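Local structure of 3-oxoacyl-(acyl-carrier protein) synthase II (Thermus thermophilus, 1J3N) at residues A[7-12]-A[234-239]; A[259-264]-A[278-283]. The protein probably catalyses the condensation that lengthens fatty acyl chains on acyl-carrier protein, working as a homodimeric beta-ketoacyl synthase of the thiolase superfamily. All coordinates share one frame; numbering follows the deposited sequence.

Contact 1. Residues A[7-12]-A[234-239]; sequences TGLGAL and GVLVLE
Thr-7 meets Glu-239 and Val-237 in an antiparallel pair of strands within the mixed sheet of this thiolase-type fold. Thr-7 N gives its hydrogen to Val-237 O (3.1 Å). Val-237 N returns one to Gly-8 O, and Gly-10 then exchanges bonds both ways with Val-235, its N reaching Val-235 O at 2.8 Å and its O taking Val-235 N at 3.0 Å. Gly-8 N is buried with no partner in the model.

The side chains divide between the two faces. On one, Leu-9 and Leu-236 both place CG beside the backbone N (chi1 -57° and -62°). Their side chains cross obliquely, and Leu-9 CD2 meets Leu-236 CD2 at 4.0 Å; Ile-349 of helix 343-357 packs on both leucines. On the other, Val-235 and Val-237 lie under helix 70-86, against Ala-78 and Ala-86. Val-237 CG2 passes 3.8 Å from Gly-8 CA, and a beta carbon on that glycine would run into this methyl. Val-237 CG1 presses on Thr-7 OG1 at only 3.2 Å, a tight fit.

Thr-7 carries OG1 between its backbone N and carbonyl carbon (chi1 63°), the position from which it reaches Glu-239. The Glu-239 side chain, extended past CG, crosses that of Thr-7 at about a right angle. Both oxygens of its carboxylate are engaged: OE2 has a salt bridge to Arg-247 and a hydrogen bond to His-243, whereas OE1 accepts the hydroxyl proton of Thr-7 OG1, nearly in line with its own C-O bond, at 2.7 Å.

Contact 2. Residues A[259-264]-A[278-283]; sequences GRSADA and ALAMAR
Gly-259 packs against residues 278-283 of helix 275-288, its CA 3.7 Å from Ala-280 O and 4.0 Å from Arg-283 CB; a beta carbon would clash with that carbonyl oxygen. Arg-260 has its CB directed away from the helix, and its guanidinium makes salt bridges with Asp-166 and with Glu-179 of the second subunit, but its O accepts Arg-283 NH1 at 2.8 Å. This bond is fairly straight (159°), lies close to the guanidinium plane and uses a carbonyl lone pair. Arg-283 gets there with its chain extended from CG to NE, and Leu-279 CG sits over the centre of one guanidinium face. Ser-261 CB meets Leu-279 CG at 3.6 Å, while OG bonds to Gly-276 O and Asn-400 ND2. An alanine in place of Arg-283 would probably leave Arg-260 O without this donor, uncover Leu-279 CG and cost Thr-151 O of the second subunit its bond from NH1. Over these segments strand and helix run roughly antiparallel (158°): a strand of the thiolase-type sheet is followed by a helix that returns across it, packing through Ala-280 on strand 399-406, with helix 306-324 against Ala-278 and Met-281 and the homodimer partner at Arg-283.

From the N terminus the chain runs straight into strand 4-13, but contact 1 closes only some 220 residues later, when strand 232-240 comes back alongside it; most of the N-terminal family region lies in that long loop. Helix 241-246 and strand 253-262 follow, and contact 2 closes a short connection, with 13 residues between its segments, as helix 275-288 folds back. The two closures come in series, neither crossing nor enclosing the other. Their centres are 25 Å apart and their nearest atoms about 12 Å, yet one sheet unites them: strand 4-13 pairs with both 232-240 and 253-262, joining the N-terminal family region to the C-terminal one.

Contact 1. Residues A[7-12]-A[234-239]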
loop_
_atom_site.group_PDB
_atom_site.type_symbol
_atom_site.label_atom_id
_atom_site.label_comp_id
_atom_site.label_asym_id
_atom_site.label_seq_id
_atom_site.Cartn_x
_atom_site.Cartn_y
_atom_site.Cartn_z
ATOM N N THR A 7 -17.791 12.649 7.326
ATOM C CA THR A 7 -18.459 13.918 7.067
ATOM C C THR A 7 -18.482 14.320 5.597
ATOM O O THR A 7 -19.011 15.377 5.245
ATOM C CB THR A 7 -17.779 15.053 7.849
ATOM O OG1 THR A 7 -16.424 15.194 7.398
ATOM C CG2 THR A 7 -17.787 14.748 9.347
ATOM N N GLY A 8 -17.893 13.492 4.745
ATOM C CA GLY A 8 -17.870 13.798 3.327
ATOM C C GLY A 8 -17.855 12.542 2.484
ATOM O O GLY A 8 -17.123 11.604 2.780
ATOM N N LEU A 9 -18.669 12.518 1.434
ATOM C CA LEU A 9 -18.726 11.370 0.553
ATOM C C LEU A 9 -18.475 11.816 -0.884
ATOM O O LEU A 9 -19.252 12.585 -1.454
ATOM C CB LEU A 9 -20.095 10.684 0.660
ATOM C CG LEU A 9 -20.517 10.224 2.064
ATOM C CD1 LEU A 9 -21.977 9.815 2.053
ATOM C CD2 LEU A 9 -19.637 9.066 2.533
ATOM N N GLY A 10 -17.365 11.351 -1.444
ATOM C CA GLY A 10 -17.017 11.671 -2.817
ATOM C C GLY A 10 -17.119 10.377 -3.595
ATOM O O GLY A 10 -16.250 9.515 -3.490
ATOM N N ALA A 11 -18.190 10.237 -4.364
ATOM C CA ALA A 11 -18.417 9.025 -5.135
ATOM C C ALA A 11 -18.369 9.233 -6.644
ATOM O O ALA A 11 -19.062 10.094 -7.182
ATOM C CB ALA A 11 -19.768 8.423 -4.747
ATOM N N LEU A 12 -17.535 8.442 -7.316
ATOM C CA LEU A 12 -17.424 8.497 -8.772
ATOM C C LEU A 12 -17.708 7.060 -9.199
ATOM O O LEU A 12 -16.819 6.212 -9.169
ATOM C CB LEU A 12 -16.013 8.918 -9.196
ATOM C CG LEU A 12 -15.809 9.175 -10.690
ATOM C CD1 LEU A 12 -16.776 10.251 -11.175
ATOM C CD2 LEU A 12 -14.375 9.601 -10.943
ATOM N N GLY A 234 -13.738 6.101 -4.691
ATOM C CA GLY A 234 -14.516 6.477 -3.536
ATOM C C GLY A 234 -13.558 7.121 -2.562
ATOM O O GLY A 234 -12.578 6.492 -2.153
ATOM N N VAL A 235 -13.822 8.379 -2.222
ATOM C CA VAL A 235 -12.997 9.110 -1.270
ATOM C C VAL A 235 -13.921 9.668 -0.198
ATOM O O VAL A 235 -14.888 10.384 -0.494
ATOM C CB VAL A 235 -12.218 10.267 -1.949
ATOM C CG1 VAL A 235 -11.449 11.062 -0.901
ATOM C CG2 VAL A 235 -11.245 9.703 -2.971
ATOM N N LEU A 236 -13.649 9.309 1.048
ATOM C CA LEU A 236 -14.475 9.781 2.141
ATOM C C LEU A 236 -13.667 10.707 3.026
ATOM O O LEU A 236 -12.452 10.579 3.126
ATOM C CB LEU A 236 -14.999 8.600 2.975
ATOM C CG LEU A 236 -15.906 7.567 2.278
ATOM C CD1 LEU A 236 -15.094 6.679 1.325
ATOM C CD2 LEU A 236 -16.571 6.703 3.334
ATOM N N VAL A 237 -14.347 11.661 3.645
ATOM C CA VAL A 237 -13.693 12.582 4.563
ATOM C C VAL A 237 -13.853 11.980 5.963
ATOM O O VAL A 237 -14.966 11.887 6.463
ATOM C CB VAL A 237 -14.363 13.983 4.545
ATOM C CG1 VAL A 237 -13.735 14.876 5.610
ATOM C CG2 VAL A 237 -14.208 14.626 3.171
ATOM N N LEU A 238 -12.757 11.538 6.575
ATOM C CA LEU A 238 -12.832 10.989 7.929
ATOM C C LEU A 238 -12.391 12.144 8.813
ATOM O O LEU A 238 -11.486 12.893 8.454
ATOM C CB LEU A 238 -11.907 9.787 8.103
ATOM C CG LEU A 238 -12.201 8.555 7.245
ATOM C CD1 LEU A 238 -11.459 7.364 7.850
ATOM C CD2 LEU A 238 -13.700 8.271 7.193
ATOM N N GLU A 239 -13.028 12.287 9.967
ATOM C CA GLU A 239 -12.747 13.421 10.833
ATOM C C GLU A 239 -12.942 13.083 12.301
ATOM O O GLU A 239 -13.853 12.330 12.667
ATOM C CB GLU A 239 -13.710 14.546 10.439
ATOM C CG GLU A 239 -13.242 15.972 10.630
ATOM C CD GLU A 239 -14.307 16.974 10.177
ATOM O OE1 GLU A 239 -15.031 16.683 9.200
ATOM O OE2 GLU A 239 -14.421 18.052 10.789
#

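Contact 2. Residues A[259-264]-A[278-283]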
loop_
_atom_site.group_PDB
_atom_site.type_symbol
_atom_site.label_atom_id
_atom_site.label_comp_id
_atom_site.label_asym_id
_atom_site.label_seq_id
_atom_site.Cartn_x
_atom_site.Cartn_y
_atom_site.Cartn_z
ATOM N N GLY A 259 -11.584 -4.434 11.127
ATOM C CA GLY A 259 -11.087 -5.777 11.371
ATOM C C GLY A 259 -10.422 -6.380 10.157
ATOM O O GLY A 259 -10.938 -6.295 9.044
ATOM N N ARG A 260 -9.272 -7.001 10.374
ATOM C CA ARG A 260 -8.529 -7.609 9.287
ATOM C C ARG A 260 -8.006 -8.996 9.619
ATOM O O ARG A 260 -7.768 -9.323 10.780
ATOM C CB ARG A 260 -7.365 -6.708 8.897
ATOM C CG ARG A 260 -7.789 -5.460 8.145
ATOM C CD ARG A 260 -6.576 -4.646 7.769
ATOM N NE ARG A 260 -5.796 -4.291 8.948
ATOM C CZ ARG A 260 -4.698 -3.539 8.923
ATOM N NH1 ARG A 260 -4.251 -3.063 7.768
ATOM N NH2 ARG A 260 -4.055 -3.255 10.054
ATOM N N SER A 261 -7.823 -9.803 8.582
ATOM C CA SER A 261 -7.311 -11.147 8.735
ATOM C C SER A 261 -6.767 -11.611 7.382
ATOM O O SER A 261 -6.894 -10.901 6.378
ATOM C CB SER A 261 -8.426 -12.087 9.197
ATOM O OG SER A 261 -9.174 -12.567 8.096
ATOM N N ALA A 262 -6.151 -12.791 7.364
ATOM C CA ALA A 262 -5.611 -13.356 6.134
ATOM C C ALA A 262 -6.086 -14.791 6.003
ATOM O O ALA A 262 -6.142 -15.536 6.986
ATOM C CB ALA A 262 -4.072 -13.305 6.130
ATOM N N ASP A 263 -6.468 -15.159 4.788
ATOM C CA ASP A 263 -6.924 -16.513 4.507
ATOM C C ASP A 263 -5.745 -17.455 4.649
ATOM O O ASP A 263 -5.881 -18.569 5.165
ATOM C CB ASP A 263 -7.448 -16.623 3.070
ATOM C CG ASP A 263 -8.917 -16.301 2.950
ATOM O OD1 ASP A 263 -9.559 -16.011 3.980
ATOM O OD2 ASP A 263 -9.428 -16.347 1.811
ATOM N N ALA A 264 -4.591 -16.994 4.173
ATOM C CA ALA A 264 -3.368 -17.793 4.191
ATOM C C ALA A 264 -3.728 -19.107 3.500
ATOM O O ALA A 264 -3.327 -20.179 3.943
ATOM C CB ALA A 264 -2.916 -18.045 5.640
ATOM N N ALA A 278 -14.699 -14.874 8.206
ATOM C CA ALA A 278 -15.350 -14.990 9.506
ATOM C C ALA A 278 -14.463 -14.331 10.558
ATOM O O ALA A 278 -14.939 -13.616 11.435
ATOM C CB ALA A 278 -15.579 -16.469 9.852
ATOM N N LEU A 279 -13.164 -14.581 10.459
ATOM C CA LEU A 279 -12.203 -14.015 11.393
ATOM C C LEU A 279 -12.159 -12.488 11.307
ATOM O O LEU A 279 -12.132 -11.807 12.330
ATOM C CB LEU A 279 -10.822 -14.603 11.117
ATOM C CG LEU A 279 -9.622 -14.139 11.942
ATOM C CD1 LEU A 279 -9.931 -14.233 13.424
ATOM C CD2 LEU A 279 -8.421 -15.017 11.589
ATOM N N ALA A 280 -12.157 -11.951 10.086
ATOM C CA ALA A 280 -12.114 -10.501 9.896
ATOM C C ALA A 280 -13.394 -9.824 10.403
ATOM O O ALA A 280 -13.337 -8.748 10.991
ATOM C CB ALA A 280 -11.886 -10.171 8.422
ATOM N N MET A 281 -14.552 -10.438 10.167
ATOM C CA MET A 281 -15.801 -9.845 10.655
ATOM C C MET A 281 -15.808 -9.875 12.184
ATOM O O MET A 281 -16.191 -8.901 12.833
ATOM C CB MET A 281 -17.036 -10.596 10.126
ATOM C CG MET A 281 -17.373 -10.339 8.661
ATOM S SD MET A 281 -18.922 -11.118 8.167
ATOM C CE MET A 281 -18.384 -12.780 7.847
ATOM N N ALA A 282 -15.374 -10.994 12.759
ATOM C CA ALA A 282 -15.338 -11.139 14.216
ATOM C C ALA A 282 -14.421 -10.092 14.838
ATOM O O ALA A 282 -14.686 -9.581 15.928
ATOM C CB ALA A 282 -14.863 -12.545 14.598
ATOM N N ARG A 283 -13.336 -9.771 14.145
ATOM C CA ARG A 283 -12.408 -8.771 14.649
ATOM C C ARG A 283 -12.984 -7.368 14.535
ATOM O O ARG A 283 -12.664 -6.497 15.346
ATOM C CB ARG A 283 -11.073 -8.864 13.907
ATOM C CG ARG A 283 -10.274 -10.075 14.329
ATOM C CD ARG A 283 -9.096 -10.345 13.431
ATOM N NE ARG A 283 -8.279 -11.423 13.974
ATOM C CZ ARG A 283 -7.261 -11.987 13.336
ATOM N NH1 ARG A 283 -6.929 -11.582 12.118
ATOM N NH2 ARG A 283 -6.564 -12.950 13.925
#